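Local coordinates for molybdate-binding protein MolA (Haemophilus influenzae, PDB 3PSH) that binds molybdate and tungstate in the periplasm and delivers molybdate to the ABC transporter MolBC for low-affinity import, at residues 24-29 with 49-54; 55-58 with 63-66; 90-95 with 278-283; 272-277 with 321-326. One frame throughout, in Å; residues are numbered along the deposited sequence.

Contact 1 (24-29 with 49-54); sequences LQHQTL and KKQLGK. With MOO (molybdate ion), chain B.
His26 lays its ring against Gln51 and donates from NE2 to molybdate O4 over 2.8 Å in a fairly straight bond (162°). Beside it Gln27 NE2 reaches molybdate O3, also at 2.8 Å but more bent (139°).

The imidazole is held between two glutamines. On one face Gln51 CB makes a CH-pi contact, 3.7 Å from the ring centroid, while Gln27 OE1 sits 3.2 Å above the plane of the opposite face. Gln51 is bent at chi2 (-59°), which turns its amide back over the same face as its CB and leaves OE1 3.5 Å from His26 NE2. Two carbonyl oxygens over the ring would probably ease any positive charge on it.

Apolar contacts close the base: Leu52 CD2 rests against His26 CB at 3.8 Å, and Leu29 CD2 meets Leu52 CD1 at 4.1 Å, the two leucines crossing at about a right angle.

The first turn of helix 26-34, directly after strand 21-24 of the parallel sheet, thus leans on the end of short helix 48-52, whose Gln51 carbonyl also accepts from Arg243.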
loop_
_atom_site.group_PDB
_atom_site.type_symbol
_atom_site.label_atom_id
_atom_site.label_comp_id
_atom_site.label_asym_id
_atom_site.label_seq_id
_atom_site.Cartn_x
_atom_site.Cartn_y
_atom_site.Cartn_z
ATOM N N LEU A 24 2.780 -9.191 10.718
ATOM C CA LEU A 24 2.006 -8.145 11.453
ATOM C C LEU A 24 1.866 -6.810 10.715
ATOM O O LEU A 24 1.949 -5.724 11.313
ATOM C CB LEU A 24 2.552 -7.970 12.915
ATOM C CG LEU A 24 2.559 -9.307 13.802
ATOM C CD1 LEU A 24 3.065 -8.919 15.184
ATOM C CD2 LEU A 24 1.168 -10.018 13.812
ATOM N N GLN A 25 1.796 -6.894 9.399
ATOM C CA GLN A 25 1.717 -5.701 8.530
ATOM C C GLN A 25 0.960 -6.171 7.292
ATOM O O GLN A 25 1.360 -7.195 6.679
ATOM C CB GLN A 25 3.135 -5.240 8.169
ATOM C CG GLN A 25 3.085 -3.795 7.513
ATOM C CD GLN A 25 4.172 -3.520 6.539
ATOM O OE1 GLN A 25 4.897 -2.490 6.701
ATOM N NE2 GLN A 25 4.383 -4.402 5.577
ATOM N N HIS A 26 -0.152 -5.497 6.859
ATOM C CA HIS A 26 -0.928 -5.831 5.692
ATOM C C HIS A 26 -0.188 -5.672 4.359
ATOM O O HIS A 26 -0.377 -6.435 3.442
ATOM C CB HIS A 26 -2.253 -5.022 5.635
ATOM C CG HIS A 26 -2.076 -3.535 5.817
ATOM N ND1 HIS A 26 -1.578 -2.978 6.975
ATOM C CD2 HIS A 26 -2.407 -2.483 5.018
ATOM C CE1 HIS A 26 -1.580 -1.653 6.887
ATOM N NE2 HIS A 26 -2.002 -1.340 5.672
ATOM N N GLN A 27 0.736 -4.712 4.328
ATOM C CA GLN A 27 1.478 -4.481 3.069
ATOM C C GLN A 27 2.359 -5.678 2.772
ATOM O O GLN A 27 2.380 -6.229 1.651
ATOM C CB GLN A 27 2.335 -3.231 3.081
ATOM C CG GLN A 27 1.313 -2.039 3.194
ATOM C CD GLN A 27 1.186 -1.503 4.569
ATOM O OE1 GLN A 27 1.399 -2.178 5.578
ATOM N NE2 GLN A 27 0.786 -0.201 4.623
ATOM N N THR A 28 3.113 -6.081 3.799
ATOM C CA THR A 28 3.945 -7.278 3.574
ATOM C C THR A 28 3.027 -8.522 3.316
ATOM O O THR A 28 3.375 -9.353 2.486
ATOM C CB THR A 28 4.750 -7.571 4.816
ATOM O OG1 THR A 28 5.788 -6.591 4.970
ATOM C CG2 THR A 28 5.354 -8.972 4.753
ATOM N N LEU A 29 1.870 -8.659 3.998
ATOM C CA LEU A 29 0.973 -9.775 3.779
ATOM C C LEU A 29 0.582 -9.834 2.296
ATOM O O LEU A 29 0.608 -10.890 1.725
ATOM C CB LEU A 29 -0.261 -9.680 4.746
ATOM C CG LEU A 29 -1.263 -10.849 4.684
ATOM C CD1 LEU A 29 -0.479 -12.241 4.732
ATOM C CD2 LEU A 29 -2.155 -10.672 5.899
ATOM N N LYS A 49 -8.647 -7.849 7.916
ATOM C CA LYS A 49 -9.789 -7.614 7.021
ATOM C C LYS A 49 -10.028 -6.091 6.878
ATOM O O LYS A 49 -10.352 -5.619 5.814
ATOM C CB LYS A 49 -11.050 -8.261 7.638
ATOM C CG LYS A 49 -10.973 -9.795 7.588
ATOM C CD LYS A 49 -12.301 -10.516 8.115
ATOM C CE LYS A 49 -12.137 -12.086 8.156
ATOM N NZ LYS A 49 -13.363 -12.479 9.037
ATOM N N LYS A 50 -9.904 -5.355 7.929
ATOM C CA LYS A 50 -10.089 -3.873 7.828
ATOM C C LYS A 50 -9.049 -3.216 6.881
ATOM O O LYS A 50 -9.419 -2.434 5.935
ATOM C CB LYS A 50 -10.115 -3.179 9.172
ATOM C CG LYS A 50 -10.234 -1.720 8.983
ATOM C CD LYS A 50 -10.803 -1.098 10.257
ATOM C CE LYS A 50 -11.248 0.332 10.033
ATOM N NZ LYS A 50 -9.984 1.048 10.328
ATOM N N GLN A 51 -7.790 -3.623 7.061
ATOM C CA GLN A 51 -6.727 -2.957 6.331
ATOM C C GLN A 51 -6.590 -3.404 4.886
ATOM O O GLN A 51 -6.128 -2.622 4.009
ATOM C CB GLN A 51 -5.393 -3.251 7.104
ATOM C CG GLN A 51 -5.310 -2.489 8.437
ATOM C CD GLN A 51 -5.404 -0.958 8.299
ATOM O OE1 GLN A 51 -4.925 -0.359 7.360
ATOM N NE2 GLN A 51 -6.107 -0.322 9.269
ATOM N N LEU A 52 -6.961 -4.684 4.601
ATOM C CA LEU A 52 -6.961 -5.208 3.231
ATOM C C LEU A 52 -8.295 -5.086 2.496
ATOM O O LEU A 52 -8.321 -5.296 1.258
ATOM C CB LEU A 52 -6.415 -6.682 3.119
ATOM C CG LEU A 52 -4.939 -6.801 3.582
ATOM C CD1 LEU A 52 -4.549 -8.297 3.642
ATOM C CD2 LEU A 52 -3.983 -6.262 2.482
ATOM N N GLY A 53 -9.357 -4.764 3.204
ATOM C CA GLY A 53 -10.642 -4.758 2.618
ATOM C C GLY A 53 -11.442 -6.040 2.773
ATOM O O GLY A 53 -10.918 -7.116 2.721
ATOM N N LYS A 54 -12.763 -5.916 2.831
ATOM C CA LYS A 54 -13.557 -7.102 3.103
ATOM C C LYS A 54 -13.452 -8.156 1.999
ATOM O O LYS A 54 -13.783 -9.367 2.250
ATOM C CB LYS A 54 -15.034 -6.699 3.380
ATOM C CG LYS A 54 -15.828 -6.529 2.059
ATOM C CD LYS A 54 -17.209 -5.885 2.303
ATOM C CE LYS A 54 -17.820 -5.500 0.976
ATOM N NZ LYS A 54 -18.028 -6.747 0.117
HETATM MO MO MOO B . -1.525 2.396 4.305
HETATM O O1 MOO B . -2.453 3.655 3.660
HETATM O O2 MOO B . -0.702 2.889 5.736
HETATM O O3 MOO B . -0.348 1.916 3.174
HETATM O O4 MOO B . -2.566 1.062 4.453
#

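Contact 2 (55-58 with 63-66); sequences NYVR and LENM
Glu64, which folds against Val57, forms a salt bridge through OE2 with Lys49 NZ. Its other oxygen, OE1, comes to 3.3 Å from Val57 CG2, a snug approach of a methyl to a carboxylate oxygen. Two torsions help to bring it about: the Glu64 chain bends at chi2 (62°), turning the carboxylate toward the valine, and Val57 extends CG2 anti to its own backbone N. The same methyl lies 4.0 Å from Glu64 CB, so the branch is braced by the base of the side chain as well as by its end.

Deeper in, the contact is wholly apolar. Leu63 CD1 abuts the edge of the Tyr56 ring near its plane, 3.7 Å from CD2 and almost as close to CE2. The phenol hydroxyl is occupied elsewhere, in a hydrogen bond with Asn30 OD1, which helps to fix the direction of the ring. Each backbone is drawn into a turn by its own bond, Arg58 N to Asn55 O (2.9 Å) and Met66 N to Leu63 O (3.2 Å).

Both turns belong to the long connection between helices 48-52 and 77-82; Tyr56 and Leu63 cover helix 26-34, Val57 and Leu63 lie on Trp48, and Met66 reaches strand 41-44.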
loop_
_atom_site.group_PDB
_atom_site.type_symbol
_atom_site.label_atom_id
_atom_site.label_comp_id
_atom_site.label_asym_id
_atom_site.label_seq_id
_atom_site.Cartn_x
_atom_site.Cartn_y
_atom_site.Cartn_z
ATOM N N ASN A 55 -13.045 -7.817 0.762
ATOM C CA ASN A 55 -13.023 -8.821 -0.290
ATOM C C ASN A 55 -11.640 -9.489 -0.445
ATOM O O ASN A 55 -11.493 -10.396 -1.293
ATOM C CB ASN A 55 -13.466 -8.251 -1.637
ATOM C CG ASN A 55 -14.892 -7.670 -1.554
ATOM O OD1 ASN A 55 -15.798 -8.361 -1.085
ATOM N ND2 ASN A 55 -15.090 -6.448 -2.039
ATOM N N TYR A 56 -10.675 -9.012 0.364
ATOM C CA TYR A 56 -9.307 -9.591 0.248
ATOM C C TYR A 56 -9.307 -11.120 0.399
ATOM O O TYR A 56 -8.549 -11.842 -0.250
ATOM C CB TYR A 56 -8.329 -9.007 1.276
ATOM C CG TYR A 56 -6.929 -9.307 0.791
ATOM C CD1 TYR A 56 -6.361 -8.438 -0.182
ATOM C CD2 TYR A 56 -6.148 -10.327 1.330
ATOM C CE1 TYR A 56 -5.063 -8.621 -0.738
ATOM C CE2 TYR A 56 -4.903 -10.556 0.818
ATOM C CZ TYR A 56 -4.316 -9.704 -0.198
ATOM O OH TYR A 56 -3.040 -9.995 -0.578
ATOM N N VAL A 57 -10.195 -11.605 1.268
ATOM C CA VAL A 57 -10.261 -13.028 1.659
ATOM C C VAL A 57 -10.614 -13.818 0.372
ATOM O O VAL A 57 -10.278 -15.022 0.240
ATOM C CB VAL A 57 -11.313 -13.185 2.820
ATOM C CG1 VAL A 57 -12.732 -12.996 2.236
ATOM C CG2 VAL A 57 -11.169 -14.540 3.585
ATOM N N ARG A 58 -11.195 -13.176 -0.631
ATOM C CA ARG A 58 -11.430 -13.878 -1.857
ATOM C C ARG A 58 -10.133 -14.358 -2.548
ATOM O O ARG A 58 -10.112 -15.400 -3.267
ATOM C CB ARG A 58 -12.258 -13.074 -2.862
ATOM C CG ARG A 58 -12.616 -13.926 -4.104
ATOM C CD ARG A 58 -13.422 -13.125 -5.128
ATOM N NE ARG A 58 -12.496 -12.213 -5.813
ATOM C CZ ARG A 58 -11.809 -12.592 -6.899
ATOM N NH1 ARG A 58 -11.906 -13.827 -7.380
ATOM N NH2 ARG A 58 -10.973 -11.778 -7.467
ATOM N N LEU A 63 -6.493 -17.032 4.646
ATOM C CA LEU A 63 -6.371 -16.054 5.707
ATOM C C LEU A 63 -7.488 -16.171 6.781
ATOM O O LEU A 63 -7.311 -15.723 7.887
ATOM C CB LEU A 63 -6.263 -14.614 5.158
ATOM C CG LEU A 63 -5.123 -14.316 4.197
ATOM C CD1 LEU A 63 -5.175 -12.769 3.897
ATOM C CD2 LEU A 63 -3.788 -14.717 4.846
ATOM N N GLU A 64 -8.604 -16.742 6.403
ATOM C CA GLU A 64 -9.810 -16.761 7.216
ATOM C C GLU A 64 -9.632 -17.491 8.553
ATOM O O GLU A 64 -10.158 -17.046 9.567
ATOM C CB GLU A 64 -10.909 -17.416 6.416
ATOM C CG GLU A 64 -12.325 -17.255 7.050
ATOM C CD GLU A 64 -12.768 -15.798 7.145
ATOM O OE1 GLU A 64 -13.097 -15.155 6.138
ATOM O OE2 GLU A 64 -12.813 -15.317 8.257
ATOM N N ASN A 65 -8.855 -18.557 8.536
ATOM C CA ASN A 65 -8.600 -19.354 9.783
ATOM C C ASN A 65 -7.189 -19.142 10.327
ATOM O O ASN A 65 -6.679 -19.867 11.233
ATOM C CB ASN A 65 -8.841 -20.836 9.485
ATOM C CG ASN A 65 -10.313 -21.150 9.122
ATOM O OD1 ASN A 65 -10.557 -21.967 8.242
ATOM N ND2 ASN A 65 -11.264 -20.519 9.798
ATOM N N MET A 66 -6.502 -18.135 9.781
ATOM C CA MET A 66 -5.215 -17.765 10.282
ATOM C C MET A 66 -5.275 -17.218 11.715
ATOM O O MET A 66 -6.114 -16.347 12.071
ATOM C CB MET A 66 -4.629 -16.674 9.398
ATOM C CG MET A 66 -3.163 -16.590 9.181
ATOM S SD MET A 66 -2.182 -18.007 8.592
ATOM C CE MET A 66 -2.206 -17.928 6.827
#

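Contact 3 (90-95 with 278-283); sequences VTNYAP and WGYPMP. With MOO (molybdate ion), chain B.
The molybdate cleft of this two-lobed periplasmic binding protein is spanned here by Tyr280, which touches Asn92 and Tyr93 just beyond the C-terminal end of strand 87-91, in the first parallel sheet. MolA belongs to the solute-binding family 8, in which two alpha/beta lobes face each other across the ligand; Tyr280 follows strand 268-270 of the second sheet.

The loop 278-283 grips the anion mainly with its backbone. Gly279 N donates to molybdate O1 at 2.8 Å in a nearly linear bond (176°), and Tyr280 N donates to molybdate O3 at 3.0 Å along a more bent path (142°). Trp278 presents one indole face to molybdate O4, which lies above the rim of the ring system, and the indole also makes a cation-pi contact with Arg243. Further anion ligands come from His26, Gln27, Tyr196 and Arg243.

With CG beside its backbone N (chi1 -71°), the Tyr280 ring passes alongside the anion, CD2 lying 3.1 Å from molybdate O3, and carries the hydroxyl on to the other segment. Asn92 comes from the opposite direction, the amide plane steeply inclined to that of the phenol. A water accepts from Asn92 ND2 at 2.9 Å and donates to Tyr280 OH at 2.7 Å, closing a small ring of bonds with the amide. Tyr93 meets the same hydroxyl with its edge, CD2 at 3.3 Å, while Thr91 CG2 lies over the centre of the Tyr93 ring. Tyr280 OH itself donates to an in-plane lone pair of Asn92 OD1 at 2.7 Å.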
loop_
_atom_site.group_PDB
_atom_site.type_symbol
_atom_site.label_atom_id
_atom_site.label_comp_id
_atom_site.label_asym_id
_atom_site.label_seq_id
_atom_site.Cartn_x
_atom_site.Cartn_y
_atom_site.Cartn_z
ATOM N N VAL A 90 7.278 -7.053 10.995
ATOM C CA VAL A 90 6.542 -5.926 11.610
ATOM C C VAL A 90 6.612 -4.740 10.653
ATOM O O VAL A 90 7.549 -4.655 9.828
ATOM C CB VAL A 90 7.112 -5.543 13.030
ATOM C CG1 VAL A 90 6.968 -6.816 13.947
ATOM C CG2 VAL A 90 8.562 -4.951 13.004
ATOM N N THR A 91 5.721 -3.749 10.850
ATOM C CA THR A 91 5.833 -2.463 10.100
ATOM C C THR A 91 7.005 -1.625 10.674
ATOM O O THR A 91 7.339 -1.665 11.869
ATOM C CB THR A 91 4.493 -1.752 10.170
ATOM O OG1 THR A 91 4.403 -0.738 9.144
ATOM C CG2 THR A 91 4.167 -1.230 11.554
ATOM N N ASN A 92 7.531 -0.737 9.809
ATOM C CA ASN A 92 8.657 0.048 10.162
ATOM C C ASN A 92 8.457 0.944 11.367
ATOM O O ASN A 92 9.383 1.202 12.073
ATOM C CB ASN A 92 9.148 0.871 8.973
ATOM C CG ASN A 92 8.050 1.771 8.430
ATOM O OD1 ASN A 92 6.973 1.283 7.964
ATOM N ND2 ASN A 92 8.234 3.047 8.627
ATOM N N TYR A 93 7.238 1.421 11.622
ATOM C CA TYR A 93 7.034 2.300 12.749
ATOM C C TYR A 93 6.570 1.523 13.985
ATOM O O TYR A 93 6.087 2.137 14.985
ATOM C CB TYR A 93 6.010 3.400 12.314
ATOM C CG TYR A 93 4.611 2.896 11.975
ATOM C CD1 TYR A 93 3.666 2.653 13.005
ATOM C CD2 TYR A 93 4.203 2.735 10.660
ATOM C CE1 TYR A 93 2.370 2.157 12.709
ATOM C CE2 TYR A 93 2.909 2.230 10.365
ATOM C CZ TYR A 93 1.993 1.989 11.379
ATOM O OH TYR A 93 0.729 1.572 11.110
ATOM N N ALA A 94 6.675 0.167 13.955
ATOM C CA ALA A 94 6.253 -0.659 15.183
ATOM C C ALA A 94 6.975 -0.097 16.395
ATOM O O ALA A 94 8.164 0.145 16.328
ATOM C CB ALA A 94 6.571 -2.131 15.008
ATOM N N PRO A 95 6.221 0.108 17.493
ATOM C CA PRO A 95 6.941 0.730 18.632
ATOM C C PRO A 95 8.165 -0.129 19.069
ATOM O O PRO A 95 8.136 -1.393 18.985
ATOM C CB PRO A 95 5.932 0.684 19.749
ATOM C CG PRO A 95 4.501 0.720 19.002
ATOM C CD PRO A 95 4.758 0.052 17.682
ATOM N N TRP A 278 -2.414 4.165 -1.369
ATOM C CA TRP A 278 -2.247 3.971 0.064
ATOM C C TRP A 278 -1.002 4.779 0.478
ATOM O O TRP A 278 -0.255 5.322 -0.324
ATOM C CB TRP A 278 -1.912 2.487 0.279
ATOM C CG TRP A 278 -3.072 1.610 0.240
ATOM C CD1 TRP A 278 -4.429 1.970 -0.092
ATOM C CD2 TRP A 278 -3.089 0.222 0.562
ATOM N NE1 TRP A 278 -5.228 0.850 0.020
ATOM C CE2 TRP A 278 -4.437 -0.213 0.466
ATOM C CE3 TRP A 278 -2.099 -0.692 1.024
ATOM C CZ2 TRP A 278 -4.805 -1.564 0.757
ATOM C CZ3 TRP A 278 -2.499 -2.001 1.369
ATOM C CH2 TRP A 278 -3.808 -2.438 1.160
ATOM N N GLY A 279 -0.777 4.885 1.779
ATOM C CA GLY A 279 0.430 5.611 2.197
ATOM C C GLY A 279 1.716 4.863 1.855
ATOM O O GLY A 279 2.759 5.478 1.738
ATOM N N TYR A 280 1.605 3.562 1.638
ATOM C CA TYR A 280 2.712 2.674 1.167
ATOM C C TYR A 280 2.466 2.207 -0.304
ATOM O O TYR A 280 1.324 1.757 -0.612
ATOM C CB TYR A 280 2.799 1.367 2.065
ATOM C CG TYR A 280 3.311 1.621 3.470
ATOM C CD1 TYR A 280 4.553 1.093 3.915
ATOM C CD2 TYR A 280 2.517 2.321 4.370
ATOM C CE1 TYR A 280 5.019 1.328 5.248
ATOM C CE2 TYR A 280 2.975 2.593 5.668
ATOM C CZ TYR A 280 4.200 2.043 6.096
ATOM O OH TYR A 280 4.587 2.354 7.416
ATOM N N PRO A 281 3.539 2.043 -1.126
ATOM C CA PRO A 281 3.375 1.580 -2.485
ATOM C C PRO A 281 3.152 0.036 -2.472
ATOM O O PRO A 281 3.818 -0.679 -1.689
ATOM C CB PRO A 281 4.715 1.891 -3.089
ATOM C CG PRO A 281 5.800 1.676 -1.918
ATOM C CD PRO A 281 4.987 2.331 -0.795
ATOM N N MET A 282 2.345 -0.453 -3.416
ATOM C CA MET A 282 2.112 -1.874 -3.572
ATOM C C MET A 282 2.257 -2.140 -5.039
ATOM O O MET A 282 1.933 -1.254 -5.856
ATOM C CB MET A 282 0.676 -2.278 -3.119
ATOM C CG MET A 282 0.230 -1.928 -1.705
ATOM S SD MET A 282 0.584 -3.261 -0.441
ATOM C CE MET A 282 2.312 -3.622 -0.732
ATOM N N PRO A 283 2.820 -3.310 -5.387
ATOM C CA PRO A 283 3.209 -3.508 -6.767
ATOM C C PRO A 283 2.039 -3.371 -7.706
ATOM O O PRO A 283 2.243 -2.852 -8.821
ATOM C CB PRO A 283 3.747 -4.959 -6.809
ATOM C CG PRO A 283 3.259 -5.630 -5.417
ATOM C CD PRO A 283 3.135 -4.459 -4.473
HETATM MO MO MOO B . -1.525 2.396 4.305
HETATM O O1 MOO B . -2.453 3.655 3.660
HETATM O O2 MOO B . -0.702 2.889 5.736
HETATM O O3 MOO B . -0.348 1.916 3.174
HETATM O O4 MOO B . -2.566 1.062 4.453
HETATM O O HOH W 1 5.978 4.693 7.701
#

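Contact 4 (272-277 with 321-326); sequences PEYAKA and TSYKPD
Tyr323 and Tyr274 reach each other through different first torsions: Tyr323 extends CG anti to its backbone N (chi1 169°), whereas Tyr274 sets CG between its N and carbonyl carbon (chi1 53°). The result is a T-shaped pair in which the edge of Tyr274 points at a face of Tyr323, the planes meeting at 64°. Tyr274 CE2 makes the nearest approach, 3.8 Å from Tyr323 CZ, toward the rim of that face. Pro325 N lies above the opposite face, and Tyr315 of helix 307-319 adds another edge-to-face partner.

Glu273 runs past the phenol in the reverse direction, its OE1 near the ring edge and the carboxylate plane turned almost perpendicular to the ring. The two segments share no direct hydrogen bond; water does this work. One water accepts from Glu273 N at 2.8 Å and is hydrogen-bonded to Tyr323 OH at 2.7 Å, with a weak bond to Asp326 OD1. A second accepts from Lys324 N at 3.0 Å and lies 2.7 Å from Glu273 OE1, an oxygen also hydrogen-bonded to Tyr315 OH. Behind them, the type I turn from Pro272 to Ala275 is closed by Ala275 N to Pro272 O (2.8 Å), and Lys276 NZ donates back to Glu273 O at 3.0 Å while salt-bridged to Glu284.

The C-terminal tail is therefore held to 272-277 by aromatic packing and bridging waters. Asp326 and Asp242 lie close enough that a pKa may be somewhat raised; at Glu273 the Tyr315 hydroxyl and the water would probably offset the more distant Asp326.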
loop_
_atom_site.group_PDB
_atom_site.type_symbol
_atom_site.label_atom_id
_atom_site.label_comp_id
_atom_site.label_asym_id
_atom_site.label_seq_id
_atom_site.Cartn_x
_atom_site.Cartn_y
_atom_site.Cartn_z
ATOM N N PRO A 272 -10.485 1.020 -7.849
ATOM C CA PRO A 272 -10.564 -0.398 -7.811
ATOM C C PRO A 272 -9.667 -1.013 -6.731
ATOM O O PRO A 272 -8.670 -0.417 -6.211
ATOM C CB PRO A 272 -9.918 -0.861 -9.113
ATOM C CG PRO A 272 -10.295 0.306 -10.080
ATOM C CD PRO A 272 -10.238 1.541 -9.219
ATOM N N GLU A 273 -9.958 -2.300 -6.534
ATOM C CA GLU A 273 -9.268 -3.043 -5.559
ATOM C C GLU A 273 -7.705 -2.954 -5.678
ATOM O O GLU A 273 -7.022 -2.810 -4.636
ATOM C CB GLU A 273 -9.606 -4.511 -5.789
ATOM C CG GLU A 273 -9.011 -5.523 -4.834
ATOM C CD GLU A 273 -9.564 -6.923 -5.179
ATOM O OE1 GLU A 273 -9.110 -7.558 -6.201
ATOM O OE2 GLU A 273 -10.467 -7.334 -4.369
ATOM N N TYR A 274 -7.221 -3.070 -6.923
ATOM C CA TYR A 274 -5.793 -3.038 -7.223
ATOM C C TYR A 274 -5.169 -1.666 -7.125
ATOM O O TYR A 274 -3.945 -1.515 -7.084
ATOM C CB TYR A 274 -5.468 -3.694 -8.563
ATOM C CG TYR A 274 -6.299 -3.102 -9.656
ATOM C CD1 TYR A 274 -5.936 -1.893 -10.186
ATOM C CD2 TYR A 274 -7.425 -3.762 -10.139
ATOM C CE1 TYR A 274 -6.677 -1.319 -11.245
ATOM C CE2 TYR A 274 -8.164 -3.211 -11.193
ATOM C CZ TYR A 274 -7.800 -1.970 -11.691
ATOM O OH TYR A 274 -8.443 -1.321 -12.728
ATOM N N ALA A 275 -6.024 -0.647 -7.119
ATOM C CA ALA A 275 -5.533 0.768 -7.390
ATOM C C ALA A 275 -5.353 1.418 -6.083
ATOM O O ALA A 275 -6.090 2.389 -5.732
ATOM C CB ALA A 275 -6.490 1.523 -8.275
ATOM N N LYS A 276 -4.446 0.828 -5.276
ATOM C CA LYS A 276 -4.245 1.266 -3.875
ATOM C C LYS A 276 -3.496 2.603 -3.732
ATOM O O LYS A 276 -2.256 2.661 -3.825
ATOM C CB LYS A 276 -3.497 0.166 -3.127
ATOM C CG LYS A 276 -4.242 -1.126 -3.287
ATOM C CD LYS A 276 -3.454 -2.232 -2.451
ATOM C CE LYS A 276 -4.388 -3.452 -2.101
ATOM N NZ LYS A 276 -4.647 -4.217 -3.347
ATOM N N ALA A 277 -4.269 3.667 -3.545
ATOM C CA ALA A 277 -3.559 4.927 -3.265
ATOM C C ALA A 277 -3.280 5.072 -1.795
ATOM O O ALA A 277 -3.679 6.017 -1.157
ATOM C CB ALA A 277 -4.326 6.135 -3.798
ATOM N N THR A 321 -5.786 -16.112 -9.619
ATOM C CA THR A 321 -7.217 -16.052 -9.884
ATOM C C THR A 321 -7.529 -14.867 -10.824
ATOM O O THR A 321 -6.623 -14.100 -11.151
ATOM C CB THR A 321 -8.079 -15.974 -8.593
ATOM O OG1 THR A 321 -9.436 -16.253 -8.984
ATOM C CG2 THR A 321 -7.986 -14.650 -7.869
ATOM N N SER A 322 -8.743 -14.807 -11.329
ATOM C CA SER A 322 -9.176 -13.585 -12.043
ATOM C C SER A 322 -9.518 -12.404 -11.129
ATOM O O SER A 322 -9.790 -12.577 -9.919
ATOM C CB SER A 322 -10.358 -13.899 -12.972
ATOM O OG SER A 322 -11.441 -14.258 -12.168
ATOM N N TYR A 323 -9.521 -11.191 -11.717
ATOM C CA TYR A 323 -10.117 -10.019 -11.050
ATOM C C TYR A 323 -11.636 -10.029 -11.116
ATOM O O TYR A 323 -12.264 -10.367 -12.165
ATOM C CB TYR A 323 -9.520 -8.702 -11.644
ATOM C CG TYR A 323 -10.246 -7.445 -11.231
ATOM C CD1 TYR A 323 -10.099 -6.841 -9.895
ATOM C CD2 TYR A 323 -11.013 -6.773 -12.160
ATOM C CE1 TYR A 323 -10.763 -5.629 -9.561
ATOM C CE2 TYR A 323 -11.690 -5.557 -11.806
ATOM C CZ TYR A 323 -11.521 -4.955 -10.590
ATOM O OH TYR A 323 -12.252 -3.820 -10.254
ATOM N N LYS A 324 -12.234 -9.668 -9.989
ATOM C CA LYS A 324 -13.652 -9.561 -9.820
ATOM C C LYS A 324 -14.004 -8.152 -9.374
ATOM O O LYS A 324 -13.703 -7.801 -8.246
ATOM C CB LYS A 324 -14.133 -10.594 -8.745
ATOM C CG LYS A 324 -15.640 -10.778 -8.700
ATOM C CD LYS A 324 -16.003 -12.019 -7.882
ATOM C CE LYS A 324 -17.488 -12.368 -7.954
ATOM N NZ LYS A 324 -18.147 -11.686 -6.789
ATOM N N PRO A 325 -14.685 -7.367 -10.246
ATOM C CA PRO A 325 -15.104 -6.001 -9.885
ATOM C C PRO A 325 -16.127 -6.053 -8.799
ATOM O O PRO A 325 -16.941 -7.005 -8.712
ATOM C CB PRO A 325 -15.713 -5.426 -11.178
ATOM C CG PRO A 325 -15.794 -6.558 -12.177
ATOM C CD PRO A 325 -15.085 -7.775 -11.601
ATOM N N ASP A 326 -16.069 -5.069 -7.929
ATOM C CA ASP A 326 -17.137 -4.873 -7.024
ATOM C C ASP A 326 -18.030 -3.689 -7.467
ATOM O O ASP A 326 -18.993 -3.448 -6.742
ATOM C CB ASP A 326 -16.600 -4.711 -5.622
ATOM C CG ASP A 326 -15.681 -3.475 -5.491
ATOM O OD1 ASP A 326 -15.533 -2.761 -6.493
ATOM O OD2 ASP A 326 -15.159 -3.221 -4.397
HETATM O O HOH W 2 -11.183 -9.021 -7.226
HETATM O O HOH W 3 -12.352 -3.366 -7.579
#

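Overall arrangement
Contacts 1 and 3 form the buried centre, touch each other and share the molybdate: contact 1 approaches it through side chains of the first turn of helix 26-34, contact 3 largely through backbone N-H groups, with a tyrosine reaching across to the first sheet. Contacts 2 and 4 lie farther out and are only partly buried. Contact 2 continues the chain after contact 1 and joins it through Lys49–Glu64 and Leu29–Leu63; its own interface is apolar apart from a carboxylate oxygen. Contact 4, rich in aromatic rings and waters, links to contact 2 through Arg58 and Ser322 and to contact 3 through Lys276 packed on Met282; 272-277 also runs directly into 278-283.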